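Local coordinates for protein acetyltransferase (Elizabethkingia anophelis, PDB 6AO7) that probably transfers the acetyl group of bound acetyl-CoA to an acceptor substrate, as other GNAT family acetyltransferases do, at residues 109-114 / 156-161; 27-32 / 58-63; 76-81 / 89-94. All blocks are in the same frame, centred on the assembly; numbering follows the deposited sequence.

Contact 1: residues 109-114 / 156-161; sequences IGTGNS and ILLTME. With ACO (acetyl coenzyme *a), chain B.
Ile-109 pairs with Leu-158 where antiparallel strands 106-112 and 155-161 run side by side in the central GNAT sheet, close to the acetyl end of bound acetyl-CoA. Two backbone bonds close this pair, Ile-109 N to Leu-158 O (2.9 Å) and Leu-158 N to Ile-109 O (2.8 Å). The two side chains then run side by side in the same direction, on the face covered by helix 116-124; Ile-109 CG2 lies 4.1 Å from Leu-158 CD1, while CG1 of Ile-109 faces the acetyl methyl group. Gly-110 is the non-hydrogen-bonded partner of Leu-157. With no side chain there, Leu-157 CD1 comes to 3.9 Å from Gly-110 CA on the other face, and a short CA-H...O contact of 3.2 Å joins Gly-110 CA to Ile-156 O. The carbonyl O of Gly-110 lies 3.4 Å from acetyl CH3. Thr-111 and Ile-156 form a second hydrogen-bonded pair, with N-H to O bonds in both directions. Thr-111 OG1, anti to the backbone N (chi1 -168°), is turned to the thioester sulfur S1P but is hydrogen-bonded to Gln-118. At Asn-113 the strand has ended; the side-chain amide is held by Asp-154 N, Glu-151 O and Gln-123 of the second subunit. Against its backbone lies the tip of Ile-156, with CD1 3.5 Å from Asn-113 CA.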
loop_
_atom_site.group_PDB
_atom_site.type_symbol
_atom_site.label_atom_id
_atom_site.label_comp_id
_atom_site.label_asym_id
_atom_site.label_seq_id
_atom_site.Cartn_x
_atom_site.Cartn_y
_atom_site.Cartn_z
ATOM N N ILE A 109 -13.368 1.878 -0.793
ATOM C CA ILE A 109 -12.816 2.605 0.344
ATOM C C ILE A 109 -11.500 3.242 -0.081
ATOM O O ILE A 109 -10.718 2.644 -0.827
ATOM C CB ILE A 109 -12.644 1.685 1.563
ATOM C CG1 ILE A 109 -12.322 2.519 2.809
ATOM C CG2 ILE A 109 -11.573 0.587 1.278
ATOM C CD1 ILE A 109 -12.448 1.744 4.119
ATOM N N GLY A 110 -11.269 4.469 0.377
ATOM C CA GLY A 110 -10.040 5.172 0.056
ATOM C C GLY A 110 -9.247 5.531 1.294
ATOM O O GLY A 110 -9.809 6.076 2.244
ATOM N N THR A 111 -7.952 5.234 1.318
ATOM C CA THR A 111 -7.134 5.570 2.473
ATOM C C THR A 111 -5.852 6.254 1.994
ATOM O O THR A 111 -5.618 6.407 0.795
ATOM C CB THR A 111 -6.840 4.329 3.324
ATOM O OG1 THR A 111 -6.291 4.748 4.581
ATOM C CG2 THR A 111 -5.838 3.399 2.593
ATOM N N GLY A 112 -5.023 6.697 2.941
ATOM C CA GLY A 112 -3.841 7.456 2.583
ATOM C C GLY A 112 -2.699 6.580 2.105
ATOM O O GLY A 112 -2.580 5.399 2.459
ATOM N N ASN A 113 -1.825 7.172 1.281
ATOM C CA ASN A 113 -0.668 6.412 0.803
ATOM C C ASN A 113 0.211 5.929 1.956
ATOM O O ASN A 113 0.853 4.883 1.848
ATOM C CB ASN A 113 0.159 7.243 -0.184
ATOM C CG ASN A 113 0.628 8.564 0.397
ATOM O OD1 ASN A 113 -0.089 9.556 0.352
ATOM N ND2 ASN A 113 1.856 8.589 0.914
ATOM N N SER A 114 0.245 6.663 3.056
ATOM C CA SER A 114 1.068 6.310 4.207
ATOM C C SER A 114 0.413 5.285 5.125
ATOM O O SER A 114 1.075 4.803 6.053
ATOM C CB SER A 114 1.378 7.575 5.001
ATOM O OG SER A 114 0.179 8.319 5.191
ATOM N N ILE A 156 -5.281 6.165 -1.887
ATOM C CA ILE A 156 -5.312 4.843 -2.498
ATOM C C ILE A 156 -6.734 4.324 -2.422
ATOM O O ILE A 156 -7.297 4.195 -1.328
ATOM C CB ILE A 156 -4.349 3.877 -1.795
ATOM C CG1 ILE A 156 -2.953 4.475 -1.768
ATOM C CG2 ILE A 156 -4.386 2.518 -2.481
ATOM C CD1 ILE A 156 -2.013 3.678 -0.904
ATOM N N LEU A 157 -7.327 4.035 -3.575
ATOM C CA LEU A 157 -8.710 3.579 -3.633
ATOM C C LEU A 157 -8.723 2.067 -3.810
ATOM O O LEU A 157 -8.039 1.541 -4.692
ATOM C CB LEU A 157 -9.448 4.263 -4.788
ATOM C CG LEU A 157 -10.940 4.588 -4.670
ATOM C CD1 LEU A 157 -11.187 5.650 -3.609
ATOM C CD2 LEU A 157 -11.512 5.028 -6.004
ATOM N N LEU A 158 -9.496 1.376 -2.979
ATOM C CA LEU A 158 -9.656 -0.066 -3.069
ATOM C C LEU A 158 -11.117 -0.398 -3.324
ATOM O O LEU A 158 -12.012 0.304 -2.864
ATOM C CB LEU A 158 -9.192 -0.787 -1.788
ATOM C CG LEU A 158 -7.783 -0.503 -1.271
ATOM C CD1 LEU A 158 -7.772 0.679 -0.293
ATOM C CD2 LEU A 158 -7.195 -1.762 -0.576
ATOM N N THR A 159 -11.349 -1.500 -4.032
ATOM C CA THR A 159 -12.668 -1.842 -4.534
ATOM C C THR A 159 -12.930 -3.311 -4.298
ATOM O O THR A 159 -12.067 -4.152 -4.548
ATOM C CB THR A 159 -12.813 -1.574 -6.036
ATOM O OG1 THR A 159 -12.488 -0.209 -6.315
ATOM C CG2 THR A 159 -14.232 -1.858 -6.481
ATOM N N MET A 160 -14.137 -3.616 -3.853
ATOM C CA MET A 160 -14.566 -4.990 -3.656
ATOM C C MET A 160 -15.786 -5.235 -4.522
ATOM O O MET A 160 -16.754 -4.472 -4.451
ATOM C CB MET A 160 -14.904 -5.262 -2.196
ATOM C CG MET A 160 -15.471 -6.636 -1.972
ATOM S SD MET A 160 -16.102 -6.782 -0.299
ATOM C CE MET A 160 -17.018 -8.315 -0.422
ATOM N N GLU A 161 -15.740 -6.286 -5.341
ATOM C CA GLU A 161 -16.916 -6.682 -6.109
ATOM C C GLU A 161 -17.844 -7.462 -5.188
ATOM O O GLU A 161 -17.431 -8.455 -4.580
ATOM C CB GLU A 161 -16.514 -7.507 -7.332
HETATM N N1A ACO B . 0.893 -3.551 9.231
HETATM C C2A ACO B . -0.290 -4.004 8.812
HETATM N N3A ACO B . -1.292 -4.520 9.528
HETATM C C4A ACO B . -0.975 -4.578 10.825
HETATM C C5A ACO B . 0.218 -4.173 11.408
HETATM C C6A ACO B . 1.189 -3.622 10.547
HETATM N N6A ACO B . 2.385 -3.185 10.951
HETATM N N7A ACO B . 0.215 -4.440 12.768
HETATM C C8A ACO B . -0.961 -4.987 12.975
HETATM N N9A ACO B . -1.733 -5.095 11.847
HETATM C C1B ACO B . -3.060 -5.696 11.716
HETATM C C2B ACO B . -3.590 -6.442 12.929
HETATM O O2B ACO B . -2.976 -7.711 13.101
HETATM C C3B ACO B . -5.046 -6.598 12.494
HETATM O O3B ACO B . -5.194 -7.634 11.502
HETATM P P3B ACO B . -5.562 -9.173 11.785
HETATM O O7A ACO B . -4.342 -9.766 12.518
HETATM O O8A ACO B . -6.884 -9.157 12.589
HETATM O O9A ACO B . -5.775 -9.829 10.449
HETATM C C4B ACO B . -5.322 -5.315 11.694
HETATM O O4B ACO B . -4.030 -4.697 11.477
HETATM C C5B ACO B . -6.299 -4.376 12.361
HETATM O O5B ACO B . -7.479 -5.183 12.575
HETATM P P1A ACO B . -8.697 -4.728 13.611
HETATM O O1A ACO B . -8.396 -4.956 15.043
HETATM O O2A ACO B . -9.921 -5.504 13.147
HETATM O O3A ACO B . -8.795 -3.172 13.284
HETATM P P2A ACO B . -9.352 -1.939 14.133
HETATM O O4A ACO B . -10.289 -2.530 15.111
HETATM O O5A ACO B . -8.174 -1.248 14.795
HETATM O O6A ACO B . -10.007 -0.923 13.102
HETATM C CBP ACO B . -9.399 1.139 11.986
HETATM C CCP ACO B . -9.230 -0.375 12.031
HETATM C CDP ACO B . -10.874 1.455 11.687
HETATM C CEP ACO B . -8.517 1.694 10.854
HETATM C CAP ACO B . -9.024 1.753 13.360
HETATM O OAP ACO B . -7.702 1.388 13.719
HETATM C C9P ACO B . -9.232 3.255 13.482
HETATM O O9P ACO B . -10.341 3.700 13.758
HETATM N N8P ACO B . -8.187 4.031 13.216
HETATM C C7P ACO B . -8.284 5.483 13.198
HETATM C C6P ACO B . -9.284 5.986 12.162
HETATM C C5P ACO B . -8.924 5.552 10.760
HETATM O O5P ACO B . -7.762 5.580 10.364
HETATM N N4P ACO B . -9.932 5.150 9.991
HETATM C C3P ACO B . -9.774 4.753 8.596
HETATM C C2P ACO B . -9.458 5.929 7.695
HETATM S S1P ACO B . -9.864 5.725 5.920
HETATM C C ACO B . -11.616 6.012 5.979
HETATM O O ACO B . -12.208 6.204 7.006
HETATM C CH3 ACO B . -12.271 5.936 4.633
#

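Contact 2: residues 27-32 / 58-63; sequences DLLLLA and IGCYVL. With ACO (acetyl coenzyme *a), chain B.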
loop_
_atom_site.group_PDB
_atom_site.type_symbol
_atom_site.label_atom_id
_atom_site.label_comp_id
_atom_site.label_asym_id
_atom_site.label_seq_id
_atom_site.Cartn_x
_atom_site.Cartn_y
_atom_site.Cartn_z
ATOM N N ASP A 27 -16.283 12.614 17.874
ATOM C CA ASP A 27 -15.030 12.078 18.403
ATOM C C ASP A 27 -14.547 10.900 17.566
ATOM O O ASP A 27 -13.380 10.843 17.158
ATOM C CB ASP A 27 -15.204 11.656 19.867
ATOM C CG ASP A 27 -15.076 12.819 20.834
ATOM O OD1 ASP A 27 -14.905 13.968 20.373
ATOM O OD2 ASP A 27 -15.136 12.581 22.061
ATOM N N LEU A 28 -15.447 9.963 17.266
ATOM C CA LEU A 28 -15.052 8.810 16.463
ATOM C C LEU A 28 -14.826 9.187 14.998
ATOM O O LEU A 28 -13.785 8.848 14.419
ATOM C CB LEU A 28 -16.098 7.705 16.581
ATOM C CG LEU A 28 -16.151 6.992 17.929
ATOM C CD1 LEU A 28 -17.211 5.890 17.900
ATOM C CD2 LEU A 28 -14.774 6.434 18.286
ATOM N N LEU A 29 -15.793 9.872 14.376
ATOM C CA LEU A 29 -15.664 10.215 12.957
ATOM C C LEU A 29 -14.384 11.000 12.687
ATOM O O LEU A 29 -13.721 10.786 11.662
ATOM C CB LEU A 29 -16.893 11.008 12.489
ATOM C CG LEU A 29 -18.207 10.230 12.580
ATOM C CD1 LEU A 29 -19.430 11.160 12.694
ATOM C CD2 LEU A 29 -18.370 9.263 11.391
ATOM N N LEU A 30 -14.004 11.888 13.614
ATOM C CA LEU A 30 -12.816 12.710 13.438
ATOM C C LEU A 30 -11.532 11.902 13.548
ATOM O O LEU A 30 -10.490 12.380 13.097
ATOM C CB LEU A 30 -12.802 13.857 14.457
ATOM C CG LEU A 30 -13.781 15.017 14.193
ATOM C CD1 LEU A 30 -13.959 15.915 15.431
ATOM C CD2 LEU A 30 -13.336 15.857 12.994
ATOM N N LEU A 31 -11.570 10.710 14.155
ATOM C CA LEU A 31 -10.381 9.865 14.146
ATOM C C LEU A 31 -10.049 9.424 12.731
ATOM O O LEU A 31 -8.873 9.211 12.404
ATOM C CB LEU A 31 -10.575 8.634 15.029
ATOM C CG LEU A 31 -10.849 8.833 16.518
ATOM C CD1 LEU A 31 -11.143 7.479 17.137
ATOM C CD2 LEU A 31 -9.676 9.525 17.227
ATOM N N ALA A 32 -11.073 9.306 11.881
ATOM C CA ALA A 32 -10.925 8.815 10.519
ATOM C C ALA A 32 -10.847 9.927 9.483
ATOM O O ALA A 32 -10.308 9.701 8.396
ATOM C CB ALA A 32 -12.088 7.874 10.173
ATOM N N ILE A 58 -18.558 2.587 20.415
ATOM C CA ILE A 58 -17.119 2.394 20.296
ATOM C C ILE A 58 -16.648 2.368 18.853
ATOM O O ILE A 58 -15.446 2.232 18.612
ATOM C CB ILE A 58 -16.669 1.108 21.015
ATOM C CG1 ILE A 58 -17.362 -0.091 20.370
ATOM C CG2 ILE A 58 -16.970 1.193 22.515
ATOM C CD1 ILE A 58 -16.783 -1.404 20.769
ATOM N N GLY A 59 -17.544 2.502 17.890
ATOM C CA GLY A 59 -17.127 2.502 16.501
ATOM C C GLY A 59 -18.278 2.955 15.638
ATOM O O GLY A 59 -19.423 3.049 16.097
ATOM N N CYS A 60 -17.956 3.231 14.372
ATOM C CA CYS A 60 -18.946 3.753 13.434
ATOM C C CYS A 60 -18.421 3.617 12.019
ATOM O O CYS A 60 -17.212 3.494 11.796
ATOM C CB CYS A 60 -19.276 5.226 13.720
ATOM S SG CYS A 60 -17.839 6.333 13.586
ATOM N N TYR A 61 -19.347 3.657 11.062
ATOM C CA TYR A 61 -18.972 3.828 9.663
ATOM C C TYR A 61 -20.073 4.598 8.929
ATOM O O TYR A 61 -21.224 4.666 9.374
ATOM C CB TYR A 61 -18.683 2.489 8.966
ATOM C CG TYR A 61 -19.833 1.508 8.849
ATOM C CD1 TYR A 61 -20.788 1.630 7.831
ATOM C CD2 TYR A 61 -19.932 0.415 9.715
ATOM C CE1 TYR A 61 -21.809 0.707 7.695
ATOM C CE2 TYR A 61 -20.959 -0.521 9.584
ATOM C CZ TYR A 61 -21.894 -0.367 8.571
ATOM O OH TYR A 61 -22.909 -1.285 8.415
ATOM N N VAL A 62 -19.683 5.196 7.805
ATOM C CA VAL A 62 -20.582 5.948 6.936
ATOM C C VAL A 62 -20.517 5.353 5.533
ATOM O O VAL A 62 -19.424 5.248 4.944
ATOM C CB VAL A 62 -20.216 7.438 6.890
ATOM C CG1 VAL A 62 -21.136 8.169 5.900
ATOM C CG2 VAL A 62 -20.276 8.036 8.283
ATOM N N LEU A 63 -21.681 4.973 5.001
ATOM C CA LEU A 63 -21.823 4.537 3.617
ATOM C C LEU A 63 -22.319 5.698 2.771
ATOM O O LEU A 63 -23.276 6.378 3.150
ATOM C CB LEU A 63 -22.805 3.375 3.504
ATOM C CG LEU A 63 -22.255 1.983 3.780
ATOM C CD1 LEU A 63 -23.385 1.001 3.803
ATOM C CD2 LEU A 63 -21.233 1.605 2.687
HETATM N N1A ACO B . 0.893 -3.551 9.231
HETATM C C2A ACO B . -0.290 -4.004 8.812
HETATM N N3A ACO B . -1.292 -4.520 9.528
HETATM C C4A ACO B . -0.975 -4.578 10.825
HETATM C C5A ACO B . 0.218 -4.173 11.408
HETATM C C6A ACO B . 1.189 -3.622 10.547
HETATM N N6A ACO B . 2.385 -3.185 10.951
HETATM N N7A ACO B . 0.215 -4.440 12.768
HETATM C C8A ACO B . -0.961 -4.987 12.975
HETATM N N9A ACO B . -1.733 -5.095 11.847
HETATM C C1B ACO B . -3.060 -5.696 11.716
HETATM C C2B ACO B . -3.590 -6.442 12.929
HETATM O O2B ACO B . -2.976 -7.711 13.101
HETATM C C3B ACO B . -5.046 -6.598 12.494
HETATM O O3B ACO B . -5.194 -7.634 11.502
HETATM P P3B ACO B . -5.562 -9.173 11.785
HETATM O O7A ACO B . -4.342 -9.766 12.518
HETATM O O8A ACO B . -6.884 -9.157 12.589
HETATM O O9A ACO B . -5.775 -9.829 10.449
HETATM C C4B ACO B . -5.322 -5.315 11.694
HETATM O O4B ACO B . -4.030 -4.697 11.477
HETATM C C5B ACO B . -6.299 -4.376 12.361
HETATM O O5B ACO B . -7.479 -5.183 12.575
HETATM P P1A ACO B . -8.697 -4.728 13.611
HETATM O O1A ACO B . -8.396 -4.956 15.043
HETATM O O2A ACO B . -9.921 -5.504 13.147
HETATM O O3A ACO B . -8.795 -3.172 13.284
HETATM P P2A ACO B . -9.352 -1.939 14.133
HETATM O O4A ACO B . -10.289 -2.530 15.111
HETATM O O5A ACO B . -8.174 -1.248 14.795
HETATM O O6A ACO B . -10.007 -0.923 13.102
HETATM C CBP ACO B . -9.399 1.139 11.986
HETATM C CCP ACO B . -9.230 -0.375 12.031
HETATM C CDP ACO B . -10.874 1.455 11.687
HETATM C CEP ACO B . -8.517 1.694 10.854
HETATM C CAP ACO B . -9.024 1.753 13.360
HETATM O OAP ACO B . -7.702 1.388 13.719
HETATM C C9P ACO B . -9.232 3.255 13.482
HETATM O O9P ACO B . -10.341 3.700 13.758
HETATM N N8P ACO B . -8.187 4.031 13.216
HETATM C C7P ACO B . -8.284 5.483 13.198
HETATM C C6P ACO B . -9.284 5.986 12.162
HETATM C C5P ACO B . -8.924 5.552 10.760
HETATM O O5P ACO B . -7.762 5.580 10.364
HETATM N N4P ACO B . -9.932 5.150 9.991
HETATM C C3P ACO B . -9.774 4.753 8.596
HETATM C C2P ACO B . -9.458 5.929 7.695
HETATM S S1P ACO B . -9.864 5.725 5.920
HETATM C C ACO B . -11.616 6.012 5.979
HETATM O O ACO B . -12.208 6.204 7.006
HETATM C CH3 ACO B . -12.271 5.936 4.633
#
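Cys-60 SG rests against two consecutive leucines of helix 26-32, lying 3.7 Å from Leu-28 CB and 3.7 Å from Leu-29 CD2. The sulfur stands between the backbone N and the carbonyl carbon of its own residue (chi1 61°), and it meets Leu-28 near the root of the side chain but Leu-29 at a branch tip. Leu-29 CD2 also reaches Val-62 CG2 at 3.8 Å, two residues on along the strand, where the two side chains cross at about a right angle. Leu-28 goes the other way: its CD1 settles over the face of the peptide joining Ile-58 to Gly-59, 3.4 Å from Gly-59 N. No hydrogen bond links helix to strand; aliphatic groups and the cysteine sulfur make the buried contact, with one methyl lying on a peptide.

Ile-58 and Gly-59 form a classic beta bulge, both facing Ala-51 of strand 47-53, so Leu-28 covers the strand just where its regular pairing is interrupted. Segment 27-32 of the helix crosses strand segment 58-63 at 63°, lying over one face of the GNAT sheet. Farther out, Leu-48 of strand 47-53 touches Leu-29, Cys-60 and Val-62 and so closes one flank of the cluster, while Leu-29 O accepts a hydrogen bond from Asn-75 ND2. On the opposite face of strand 56-65, Tyr-61 OH is hydrogen-bonded to Asp-94 of helix 87-101. Beyond Leu-29 the chain comes up to the cofactor: Leu-31 O lies 3.3 Å from pantetheine C6P, and the methyl CB of Ala-32 packs 3.5 Å from the pantetheine amide nitrogen N4P.

Contact 3: residues 76-81 / 89-94; sequences IAVAEK and GQLLKD. With ACO (acetyl coenzyme *a), chain B.
Ile-76 points its CB from strand 70-78 toward Leu-91 and Leu-92 of helix 87-101, and from there the side chain divides. The CG2 branch serves the cofactor, packing near the acetyl oxygen O and pantetheine C3P of acetyl-CoA. The other branch is fully extended, with CG1 anti to the backbone N (chi1 -176°). Its CG1 passes Leu-91 CD1 at 4.1 Å, the two side chains sliding past each other in opposite directions, and its tip, CD1, ends 3.7 Å from Leu-92 CD2 and also touches Leu-91 CB. Beside it, Val-78 CG2 rests 4.0 Å from Leu-91 CD1.

The backbone of the same strand grips the cofactor. Ile-76 N bonds the acetyl O at 3.1 Å, Ile-76 O accepts from N4P at 2.8 Å, and Val-78 N donates to O9P at 2.8 Å, so pantetheine runs along the strand much like an added strand. Gly-89 N holds pyrophosphate O2A at 3.0 Å, next to Gly-86 and Gly-88 of the GNAT pyrophosphate loop. The contact thus lies at the start of the beta-alpha-beta unit formed by strand 70-78, helix 87-101 and strand 106-112, with Tyr-122 of helix 116-124 touching both Ile-76 and Leu-92.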
loop_
_atom_site.group_PDB
_atom_site.type_symbol
_atom_site.label_atom_id
_atom_site.label_comp_id
_atom_site.label_asym_id
_atom_site.label_seq_id
_atom_site.Cartn_x
_atom_site.Cartn_y
_atom_site.Cartn_z
ATOM N N ILE A 76 -14.683 5.124 8.569
ATOM C CA ILE A 76 -14.786 3.959 9.437
ATOM C C ILE A 76 -13.811 4.162 10.588
ATOM O O ILE A 76 -12.635 4.486 10.370
ATOM C CB ILE A 76 -14.521 2.629 8.693
ATOM C CG1 ILE A 76 -14.746 1.445 9.639
ATOM C CG2 ILE A 76 -13.109 2.578 8.092
ATOM C CD1 ILE A 76 -14.482 0.090 8.983
ATOM N N ALA A 77 -14.297 4.006 11.818
ATOM C CA ALA A 77 -13.449 4.320 12.966
ATOM C C ALA A 77 -13.781 3.421 14.150
ATOM O O ALA A 77 -14.926 3.004 14.332
ATOM C CB ALA A 77 -13.600 5.788 13.389
ATOM N N VAL A 78 -12.760 3.144 14.960
ATOM C CA VAL A 78 -12.905 2.404 16.203
ATOM C C VAL A 78 -12.213 3.201 17.290
ATOM O O VAL A 78 -11.093 3.686 17.085
ATOM C CB VAL A 78 -12.301 0.990 16.091
ATOM C CG1 VAL A 78 -12.225 0.325 17.445
ATOM C CG2 VAL A 78 -13.117 0.158 15.112
ATOM N N ALA A 79 -12.874 3.327 18.448
ATOM C CA ALA A 79 -12.308 4.035 19.590
ATOM C C ALA A 79 -10.873 3.596 19.839
ATOM O O ALA A 79 -10.549 2.410 19.748
ATOM C CB ALA A 79 -13.153 3.780 20.841
ATOM N N GLU A 80 -10.012 4.565 20.173
ATOM C CA GLU A 80 -8.595 4.265 20.360
ATOM C C GLU A 80 -8.366 3.209 21.438
ATOM O O GLU A 80 -7.482 2.364 21.285
ATOM C CB GLU A 80 -7.817 5.545 20.673
ATOM C CG GLU A 80 -7.316 6.248 19.412
ATOM C CD GLU A 80 -6.935 7.700 19.636
ATOM O OE1 GLU A 80 -7.415 8.306 20.625
ATOM O OE2 GLU A 80 -6.158 8.234 18.812
ATOM N N LYS A 81 -9.174 3.199 22.498
ATOM C CA LYS A 81 -8.985 2.208 23.557
ATOM C C LYS A 81 -9.315 0.792 23.098
ATOM O O LYS A 81 -8.857 -0.172 23.725
ATOM C CB LYS A 81 -9.835 2.562 24.778
ATOM N N GLY A 89 -12.612 -5.265 11.758
ATOM C CA GLY A 89 -12.986 -6.350 10.869
ATOM C C GLY A 89 -14.458 -6.706 10.965
ATOM O O GLY A 89 -15.110 -6.980 9.952
ATOM N N GLN A 90 -14.999 -6.718 12.184
ATOM C CA GLN A 90 -16.430 -6.947 12.345
ATOM C C GLN A 90 -17.232 -5.857 11.649
ATOM O O GLN A 90 -18.244 -6.143 10.995
ATOM C CB GLN A 90 -16.788 -7.014 13.833
ATOM C CG GLN A 90 -16.298 -8.272 14.521
ATOM C CD GLN A 90 -16.711 -9.535 13.783
ATOM O OE1 GLN A 90 -15.862 -10.306 13.319
ATOM N NE2 GLN A 90 -18.023 -9.749 13.659
ATOM N N LEU A 91 -16.785 -4.601 11.765
ATOM C CA LEU A 91 -17.459 -3.512 11.063
ATOM C C LEU A 91 -17.423 -3.727 9.553
ATOM O O LEU A 91 -18.443 -3.574 8.872
ATOM C CB LEU A 91 -16.828 -2.165 11.436
ATOM C CG LEU A 91 -17.035 -1.634 12.859
ATOM C CD1 LEU A 91 -16.498 -0.219 12.983
ATOM C CD2 LEU A 91 -18.497 -1.656 13.227
ATOM N N LEU A 92 -16.255 -4.095 9.005
ATOM C CA LEU A 92 -16.149 -4.258 7.559
ATOM C C LEU A 92 -17.079 -5.354 7.043
ATOM O O LEU A 92 -17.712 -5.193 5.990
ATOM C CB LEU A 92 -14.697 -4.543 7.162
ATOM C CG LEU A 92 -13.737 -3.355 7.293
ATOM C CD1 LEU A 92 -12.303 -3.819 7.158
ATOM C CD2 LEU A 92 -14.069 -2.319 6.220
ATOM N N LYS A 93 -17.168 -6.474 7.766
ATOM C CA LYS A 93 -18.125 -7.527 7.425
ATOM C C LYS A 93 -19.553 -7.000 7.410
ATOM O O LYS A 93 -20.361 -7.393 6.557
ATOM C CB LYS A 93 -18.013 -8.681 8.428
ATOM N N ASP A 94 -19.897 -6.146 8.378
ATOM C CA ASP A 94 -21.250 -5.607 8.431
ATOM C C ASP A 94 -21.508 -4.656 7.271
ATOM O O ASP A 94 -22.600 -4.666 6.699
ATOM C CB ASP A 94 -21.483 -4.916 9.774
ATOM C CG ASP A 94 -22.941 -4.635 10.031
ATOM O OD1 ASP A 94 -23.649 -5.579 10.428
ATOM O OD2 ASP A 94 -23.381 -3.481 9.831
HETATM N N1A ACO B . 0.893 -3.551 9.231
HETATM C C2A ACO B . -0.290 -4.004 8.812
HETATM N N3A ACO B . -1.292 -4.520 9.528
HETATM C C4A ACO B . -0.975 -4.578 10.825
HETATM C C5A ACO B . 0.218 -4.173 11.408
HETATM C C6A ACO B . 1.189 -3.622 10.547
HETATM N N6A ACO B . 2.385 -3.185 10.951
HETATM N N7A ACO B . 0.215 -4.440 12.768
HETATM C C8A ACO B . -0.961 -4.987 12.975
HETATM N N9A ACO B . -1.733 -5.095 11.847
HETATM C C1B ACO B . -3.060 -5.696 11.716
HETATM C C2B ACO B . -3.590 -6.442 12.929
HETATM O O2B ACO B . -2.976 -7.711 13.101
HETATM C C3B ACO B . -5.046 -6.598 12.494
HETATM O O3B ACO B . -5.194 -7.634 11.502
HETATM P P3B ACO B . -5.562 -9.173 11.785
HETATM O O7A ACO B . -4.342 -9.766 12.518
HETATM O O8A ACO B . -6.884 -9.157 12.589
HETATM O O9A ACO B . -5.775 -9.829 10.449
HETATM C C4B ACO B . -5.322 -5.315 11.694
HETATM O O4B ACO B . -4.030 -4.697 11.477
HETATM C C5B ACO B . -6.299 -4.376 12.361
HETATM O O5B ACO B . -7.479 -5.183 12.575
HETATM P P1A ACO B . -8.697 -4.728 13.611
HETATM O O1A ACO B . -8.396 -4.956 15.043
HETATM O O2A ACO B . -9.921 -5.504 13.147
HETATM O O3A ACO B . -8.795 -3.172 13.284
HETATM P P2A ACO B . -9.352 -1.939 14.133
HETATM O O4A ACO B . -10.289 -2.530 15.111
HETATM O O5A ACO B . -8.174 -1.248 14.795
HETATM O O6A ACO B . -10.007 -0.923 13.102
HETATM C CBP ACO B . -9.399 1.139 11.986
HETATM C CCP ACO B . -9.230 -0.375 12.031
HETATM C CDP ACO B . -10.874 1.455 11.687
HETATM C CEP ACO B . -8.517 1.694 10.854
HETATM C CAP ACO B . -9.024 1.753 13.360
HETATM O OAP ACO B . -7.702 1.388 13.719
HETATM C C9P ACO B . -9.232 3.255 13.482
HETATM O O9P ACO B . -10.341 3.700 13.758
HETATM N N8P ACO B . -8.187 4.031 13.216
HETATM C C7P ACO B . -8.284 5.483 13.198
HETATM C C6P ACO B . -9.284 5.986 12.162
HETATM C C5P ACO B . -8.924 5.552 10.760
HETATM O O5P ACO B . -7.762 5.580 10.364
HETATM N N4P ACO B . -9.932 5.150 9.991
HETATM C C3P ACO B . -9.774 4.753 8.596
HETATM C C2P ACO B . -9.458 5.929 7.695
HETATM S S1P ACO B . -9.864 5.725 5.920
HETATM C C ACO B . -11.616 6.012 5.979
HETATM O O ACO B . -12.208 6.204 7.006
HETATM C CH3 ACO B . -12.271 5.936 4.633
#

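All three contacts are buried and reach the same sheet, and each touches the acetyl-CoA. Contact 1 is strand to strand and rests on backbone hydrogen bonds; contacts 2 and 3 set a helix against a strand through aliphatic side chains, on opposite faces of the sheet. These two are close, with centres about 8 Å apart, and strands 56-65 and 70-78 are neighbours: Ile-58 O and Ala-79 N are 2.8 Å apart, a probable hydrogen bond. Contact 1 is more distant, about 16 Å from contact 3 between centres, yet Ile-109 CD1 packs on Ile-76 CG2 at 4.1 Å. Contact 3 holds the cofactor by hydrogen bonds from acetyl group to pyrophosphate; contacts 1 and 2 touch it by packing, at the thioester and the pantetheine.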